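Local structure of ABC transporter substrate-binding protein (Vibrio cholerae, 3LKV) at residues K171-T176 with E192-I197; Q188-A191 with V196-A199. The protein probably binds a small ligand, with phenylalanine bound in its pocket, for uptake by an ABC transporter. All coordinates share one frame; numbering follows the deposited sequence.

Along the chain, edge strand 171-176 leads into helix 183-191, which a short turn joins to strand 196-199: one beta-alpha-beta crossover, with strand 142-147 lying between the two parallel strands. Contact 1 closes the larger loop, bringing 171-176 against the turn that follows the helix. Contact 2 closes a shorter one, from 188-191 to 196-199; its first segment lies inside the span of contact 1, and both end on strand 196-199, sharing Val-196 and Ile-197. Ile-190 joins them: its CD1 lies 3.7 Å from Val-173 O. A zinc ion is held by backbone oxygens from both contacts, Ser-194 in contact 1 and Ala-191 in contact 2.

Contact 1 of 2, residues K171-T176 with E192-I197; sequences KLVEAT and EKSDVI. With ZN (zinc ion), chain E.
Ser-194 faces two ways: its side chain meets Val-173 of the edge strand, while its carbonyl oxygen is a zinc ligand, with Ser-194 O 2.1 Å from the metal. No hydrogen bond crosses between the segments, and the contact is small, about 119 Å² in all. Val-173 points at the turn 192-195 and does most of the touching. With CG1 anti to the backbone N (chi1 -179°), Val-173 CG2 stands beside that N and lies 3.7 Å from Lys-193 O. The valine CB rests 3.8 Å from Ser-194 OG, an apolar branch point against a hydroxyl whose polar need is met by Ile-190 O. Lys-193 O is likewise hydrogen-bonded, to Ser-142 OG, so the backbone and hydroxyl oxygens beside the valine both have partners. From Lys-193 the aliphatic CB adds a looser touch, 4.3 Å from Val-173 CG1, before the chain leads away. On the metal side, water 1 binds the zinc and donates to Glu-192 twice, to Glu-192 O at 3.0 Å and to Glu-192 OE1 at 3.2 Å, tying this carboxylate to the site through water. Water 2, Ala-191 O and Thr-221 OG1 complete five ligands. Strand 142-147 separates 171-176 from 196-199 in the sheet, with helix 152-167 behind Leu-172 and Glu-174 and helix 183-191 bringing Ile-190 onto Val-173 and Ala-175.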
ATOM      1  N   LYS A 171       8.935  30.454 -33.066  1.00 28.95           N
ATOM      2  CA  LYS A 171       9.476  31.241 -31.999  1.00 29.41           C
ATOM      3  C   LYS A 171       9.129  30.564 -30.655  1.00 28.88           C
ATOM      4  O   LYS A 171       8.032  30.040 -30.494  1.00 27.72           O
ATOM      5  CB  LYS A 171       8.831  32.632 -32.109  1.00 30.58           C
ATOM      6  CG  LYS A 171       9.194  33.628 -31.011  1.00 33.20           C
ATOM      7  CD  LYS A 171       8.444  34.994 -31.207  0.40 31.37           C
ATOM      8  CE  LYS A 171       9.070  36.136 -30.370  0.40 31.18           C
ATOM      9  NZ  LYS A 171       8.691  36.131 -28.930  0.40 28.47           N
ATOM     10  N   LEU A 172      10.092  30.521 -29.733  1.00 28.02           N
ATOM     11  CA  LEU A 172       9.902  30.016 -28.366  1.00 28.63           C
ATOM     12  C   LEU A 172       9.726  31.151 -27.409  1.00 27.06           C
ATOM     13  O   LEU A 172      10.521  32.003 -27.400  1.00 26.28           O
ATOM     14  CB  LEU A 172      11.137  29.237 -27.875  1.00 28.50           C
ATOM     15  CG  LEU A 172      11.190  27.781 -28.248  1.00 33.16           C
ATOM     16  CD1 LEU A 172      12.384  27.097 -27.511  1.00 33.81           C
ATOM     17  CD2 LEU A 172       9.846  27.126 -27.889  1.00 33.31           C
ATOM     18  N   VAL A 173       8.698  31.131 -26.596  1.00 27.35           N
ATOM     19  CA  VAL A 173       8.529  32.092 -25.546  1.00 27.88           C
ATOM     20  C   VAL A 173       8.698  31.385 -24.212  1.00 27.83           C
ATOM     21  O   VAL A 173       7.921  30.510 -23.884  1.00 27.55           O
ATOM     22  CB  VAL A 173       7.135  32.686 -25.592  1.00 28.59           C
ATOM     23  CG1 VAL A 173       6.991  33.734 -24.482  1.00 28.94           C
ATOM     24  CG2 VAL A 173       6.870  33.312 -26.971  1.00 30.67           C
ATOM     25  N   GLU A 174       9.698  31.768 -23.437  1.00 27.39           N
ATOM     26  CA  GLU A 174      10.112  31.010 -22.259  1.00 28.04           C
ATOM     27  C   GLU A 174       9.947  31.741 -20.949  1.00 27.07           C
ATOM     28  O   GLU A 174      10.194  32.936 -20.882  1.00 28.03           O
ATOM     29  CB  GLU A 174      11.599  30.704 -22.346  1.00 29.20           C
ATOM     30  CG  GLU A 174      12.083  30.205 -23.693  1.00 34.44           C
ATOM     31  CD  GLU A 174      13.612  29.951 -23.748  1.00 39.14           C
ATOM     32  OE1 GLU A 174      14.311  29.879 -22.685  1.00 41.16           O
ATOM     33  OE2 GLU A 174      14.085  29.805 -24.902  1.00 43.92           O
ATOM     34  N   ALA A 175       9.599  31.024 -19.891  1.00 25.80           N
ATOM     35  CA  ALA A 175       9.666  31.583 -18.562  1.00 25.40           C
ATOM     36  C   ALA A 175      10.094  30.489 -17.582  1.00 25.59           C
ATOM     37  O   ALA A 175       9.775  29.310 -17.778  1.00 27.52           O
ATOM     38  CB  ALA A 175       8.369  32.151 -18.190  1.00 24.80           C
ATOM     39  N   THR A 176      10.813  30.855 -16.533  1.00 24.61           N
ATOM     40  CA  THR A 176      11.228  29.855 -15.582  1.00 24.72           C
ATOM     41  C   THR A 176      10.378  29.917 -14.348  1.00 24.42           C
ATOM     42  O   THR A 176       9.803  30.938 -14.052  1.00 23.10           O
ATOM     43  CB  THR A 176      12.713  29.953 -15.212  1.00 23.80           C
ATOM     44  OG1 THR A 176      12.999  31.250 -14.710  1.00 21.54           O
ATOM     45  CG2 THR A 176      13.543  29.653 -16.439  1.00 25.26           C
ATOM     46  N   GLU A 192      -0.318  34.811 -23.447  1.00 25.51           N
ATOM     47  CA  GLU A 192      -0.860  35.677 -24.502  1.00 27.53           C
ATOM     48  C   GLU A 192       0.131  35.906 -25.654  1.00 28.91           C
ATOM     49  O   GLU A 192      -0.279  36.246 -26.768  1.00 30.31           O
ATOM     50  CB  GLU A 192      -1.367  37.013 -23.913  1.00 26.26           C
ATOM     51  CG  GLU A 192      -2.617  36.857 -22.918  1.00 25.09           C
ATOM     52  CD  GLU A 192      -3.888  36.290 -23.575  1.00 24.66           C
ATOM     53  OE1 GLU A 192      -3.866  35.769 -24.735  1.00 24.05           O
ATOM     54  OE2 GLU A 192      -4.954  36.371 -22.933  1.00 26.33           O
ATOM     55  N   LYS A 193       1.422  35.707 -25.401  1.00 29.01           N
ATOM     56  CA  LYS A 193       2.428  35.741 -26.479  1.00 29.36           C
ATOM     57  C   LYS A 193       2.619  34.357 -27.118  1.00 28.43           C
ATOM     58  O   LYS A 193       3.447  34.208 -28.001  1.00 28.41           O
ATOM     59  CB  LYS A 193       3.804  36.202 -25.941  1.00 31.02           C
ATOM     60  CG  LYS A 193       3.876  37.601 -25.241  1.00 33.65           C
ATOM     61  CD  LYS A 193       4.758  37.512 -23.970  1.00 37.54           C
ATOM     62  CE  LYS A 193       5.594  38.768 -23.692  1.00 40.65           C
ATOM     63  NZ  LYS A 193       4.823  39.972 -23.279  1.00 40.63           N
ATOM     64  N   SER A 194       1.853  33.348 -26.715  1.00 27.36           N
ATOM     65  CA  SER A 194       2.073  32.009 -27.232  1.00 27.46           C
ATOM     66  C   SER A 194       0.866  31.507 -27.953  1.00 27.31           C
ATOM     67  O   SER A 194      -0.222  31.763 -27.531  1.00 28.45           O
ATOM     68  CB  SER A 194       2.396  31.072 -26.081  1.00 27.14           C
ATOM     69  OG  SER A 194       3.511  31.560 -25.375  1.00 27.24           O
ATOM     70  N   ASP A 195       1.036  30.780 -29.037  1.00 27.66           N
ATOM     71  CA  ASP A 195      -0.125  30.134 -29.658  1.00 28.62           C
ATOM     72  C   ASP A 195      -0.460  28.858 -28.953  1.00 27.44           C
ATOM     73  O   ASP A 195      -1.582  28.400 -29.042  1.00 28.40           O
ATOM     74  CB  ASP A 195       0.098  29.884 -31.154  1.00 29.66           C
ATOM     75  CG  ASP A 195       0.308  31.193 -31.937  1.00 32.24           C
ATOM     76  OD1 ASP A 195      -0.578  32.042 -31.841  1.00 36.45           O
ATOM     77  OD2 ASP A 195       1.357  31.379 -32.606  1.00 36.00           O
ATOM     78  N   VAL A 196       0.503  28.275 -28.240  1.00 26.36           N
ATOM     79  CA  VAL A 196       0.269  27.029 -27.501  1.00 25.13           C
ATOM     80  C   VAL A 196       1.332  26.929 -26.438  1.00 25.06           C
ATOM     81  O   VAL A 196       2.428  27.431 -26.635  1.00 25.67           O
ATOM     82  CB  VAL A 196       0.313  25.803 -28.436  1.00 25.18           C
ATOM     83  CG1 VAL A 196       1.648  25.735 -29.225  1.00 26.20           C
ATOM     84  CG2 VAL A 196       0.031  24.512 -27.676  1.00 24.07           C
ATOM     85  N   ILE A 197       1.011  26.332 -25.300  1.00 24.56           N
ATOM     86  CA  ILE A 197       1.991  26.084 -24.273  1.00 24.27           C
ATOM     87  C   ILE A 197       2.390  24.595 -24.366  1.00 23.99           C
ATOM     88  O   ILE A 197       1.511  23.692 -24.430  1.00 23.74           O
ATOM     89  CB  ILE A 197       1.426  26.318 -22.894  1.00 24.46           C
ATOM     90  CG1 ILE A 197       0.786  27.726 -22.754  1.00 27.50           C
ATOM     91  CG2 ILE A 197       2.488  26.063 -21.872  1.00 22.37           C
ATOM     92  CD1 ILE A 197       1.744  28.825 -22.821  1.00 27.54           C
TER
HETATM   93 ZN    ZN E 403      -1.932  32.510 -26.460  0.50 64.70          ZN
HETATM   94  O   HOH W   1      -2.663  34.628 -27.515  1.00 30.86           O
HETATM   95  O   HOH W   2      -3.403  31.469 -27.912  1.00 39.63           O

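Contact 2 of 2, residues Q188-A191 with V196-A199. With ZN (zinc ion), chain E.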
ATOM      1  N   GLN A 188       1.023  32.530 -16.902  1.00 27.72           N
ATOM      2  CA  GLN A 188       0.324  33.786 -17.139  1.00 28.88           C
ATOM      3  C   GLN A 188       1.210  34.791 -17.845  1.00 28.13           C
ATOM      4  O   GLN A 188       0.764  35.461 -18.753  1.00 28.13           O
ATOM      5  CB  GLN A 188      -0.143  34.371 -15.822  1.00 29.66           C
ATOM      6  CG  GLN A 188      -0.956  35.590 -15.990  1.00 34.34           C
ATOM      7  CD  GLN A 188      -1.165  36.291 -14.678  1.00 38.83           C
ATOM      8  OE1 GLN A 188      -0.199  36.627 -13.979  1.00 44.69           O
ATOM      9  NE2 GLN A 188      -2.414  36.507 -14.323  1.00 39.85           N
ATOM     10  N   ALA A 189       2.462  34.902 -17.425  1.00 26.90           N
ATOM     11  CA  ALA A 189       3.371  35.840 -18.064  1.00 26.66           C
ATOM     12  C   ALA A 189       3.540  35.577 -19.564  1.00 26.55           C
ATOM     13  O   ALA A 189       3.935  36.486 -20.306  1.00 27.50           O
ATOM     14  CB  ALA A 189       4.762  35.834 -17.374  1.00 25.42           C
ATOM     15  N   ILE A 190       3.298  34.360 -20.030  1.00 25.66           N
ATOM     16  CA  ILE A 190       3.615  34.049 -21.431  1.00 25.86           C
ATOM     17  C   ILE A 190       2.453  33.602 -22.313  1.00 24.75           C
ATOM     18  O   ILE A 190       2.630  33.486 -23.536  1.00 23.28           O
ATOM     19  CB  ILE A 190       4.741  32.957 -21.538  1.00 26.50           C
ATOM     20  CG1 ILE A 190       4.271  31.593 -20.986  1.00 28.49           C
ATOM     21  CG2 ILE A 190       5.981  33.434 -20.835  1.00 27.88           C
ATOM     22  CD1 ILE A 190       5.226  30.399 -21.367  1.00 32.05           C
ATOM     23  N   ALA A 191       1.303  33.323 -21.708  1.00 23.94           N
ATOM     24  CA  ALA A 191       0.247  32.633 -22.427  1.00 25.20           C
ATOM     25  C   ALA A 191      -0.290  33.495 -23.588  1.00 25.59           C
ATOM     26  O   ALA A 191      -0.607  32.957 -24.619  1.00 25.65           O
ATOM     27  CB  ALA A 191      -0.882  32.218 -21.492  1.00 24.54           C
ATOM     28  N   VAL A 196       0.503  28.275 -28.240  1.00 26.36           N
ATOM     29  CA  VAL A 196       0.269  27.029 -27.501  1.00 25.13           C
ATOM     30  C   VAL A 196       1.332  26.929 -26.438  1.00 25.06           C
ATOM     31  O   VAL A 196       2.428  27.431 -26.635  1.00 25.67           O
ATOM     32  CB  VAL A 196       0.313  25.803 -28.436  1.00 25.18           C
ATOM     33  CG1 VAL A 196       1.648  25.735 -29.225  1.00 26.20           C
ATOM     34  CG2 VAL A 196       0.031  24.512 -27.676  1.00 24.07           C
ATOM     35  N   ILE A 197       1.011  26.332 -25.300  1.00 24.56           N
ATOM     36  CA  ILE A 197       1.991  26.084 -24.273  1.00 24.27           C
ATOM     37  C   ILE A 197       2.390  24.595 -24.366  1.00 23.99           C
ATOM     38  O   ILE A 197       1.511  23.692 -24.430  1.00 23.74           O
ATOM     39  CB  ILE A 197       1.426  26.318 -22.894  1.00 24.46           C
ATOM     40  CG1 ILE A 197       0.786  27.726 -22.754  1.00 27.50           C
ATOM     41  CG2 ILE A 197       2.488  26.063 -21.872  1.00 22.37           C
ATOM     42  CD1 ILE A 197       1.744  28.825 -22.821  1.00 27.54           C
ATOM     43  N   TYR A 198       3.688  24.359 -24.400  1.00 22.56           N
ATOM     44  CA  TYR A 198       4.232  23.033 -24.365  1.00 23.12           C
ATOM     45  C   TYR A 198       4.512  22.698 -22.921  1.00 23.18           C
ATOM     46  O   TYR A 198       5.403  23.252 -22.303  1.00 22.33           O
ATOM     47  CB  TYR A 198       5.527  22.970 -25.179  1.00 23.85           C
ATOM     48  CG  TYR A 198       6.241  21.611 -25.178  1.00 25.80           C
ATOM     49  CD1 TYR A 198       5.568  20.459 -25.497  1.00 24.50           C
ATOM     50  CD2 TYR A 198       7.595  21.509 -24.901  1.00 26.40           C
ATOM     51  CE1 TYR A 198       6.200  19.245 -25.547  1.00 27.25           C
ATOM     52  CE2 TYR A 198       8.261  20.264 -24.952  1.00 27.89           C
ATOM     53  CZ  TYR A 198       7.556  19.136 -25.273  1.00 26.16           C
ATOM     54  OH  TYR A 198       8.161  17.904 -25.292  1.00 25.97           O
ATOM     55  N   ALA A 199       3.728  21.782 -22.372  1.00 22.93           N
ATOM     56  CA  ALA A 199       3.909  21.377 -20.991  1.00 22.81           C
ATOM     57  C   ALA A 199       4.925  20.214 -21.033  1.00 22.94           C
ATOM     58  O   ALA A 199       4.596  19.108 -21.435  1.00 22.90           O
ATOM     59  CB  ALA A 199       2.552  20.935 -20.365  1.00 22.20           C
TER
HETATM   60 ZN    ZN E 403      -1.932  32.510 -26.460  0.50 64.70          ZN
HETATM   61  O   HOH W   1      -2.663  34.628 -27.515  1.00 30.86           O
HETATM   62  O   HOH W   2      -3.403  31.469 -27.912  1.00 39.63           O
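The C-terminal part of helix 183-191 packs on strand 196-199 at the close of a beta-alpha-beta crossover, and the meeting is purely apolar. Ile-197 reaches out with a single methyl. Its CG1 lies beside the backbone N (chi1 -53°), and a second bend at chi2 (-67°) turns CD1 to the helix, where Ile-197 CD1 sits 4.1 Å from Ile-190 CD1. The same methyl lies 4.1 Å from Ala-191 CA and, less closely, 4.5 Å from Ala-191 CB, so it touches two successive residues of the helix. With CG1 of Ile-190 between its backbone N and carbonyl carbon (chi1 66°), Ile-190 CG1 also comes up to Ile-197 CD1, at 4.2 Å, the two side chains meeting at a slant. All three residues are buried. Ala-191 also serves the metal site through its backbone: Ala-191 O binds the zinc at 2.3 Å, as does Thr-221 from the loop before strand 223-225. Met-212 of helix 209-218 and Val-223 also touch Ile-197, whose side chain is about 14 Å from the bound phenylalanine, and Val-146 touches Ile-190. Such helix-on-sheet packing between alternating strands and helices belongs to the alpha/beta lobes of the periplasmic-binding-protein fold.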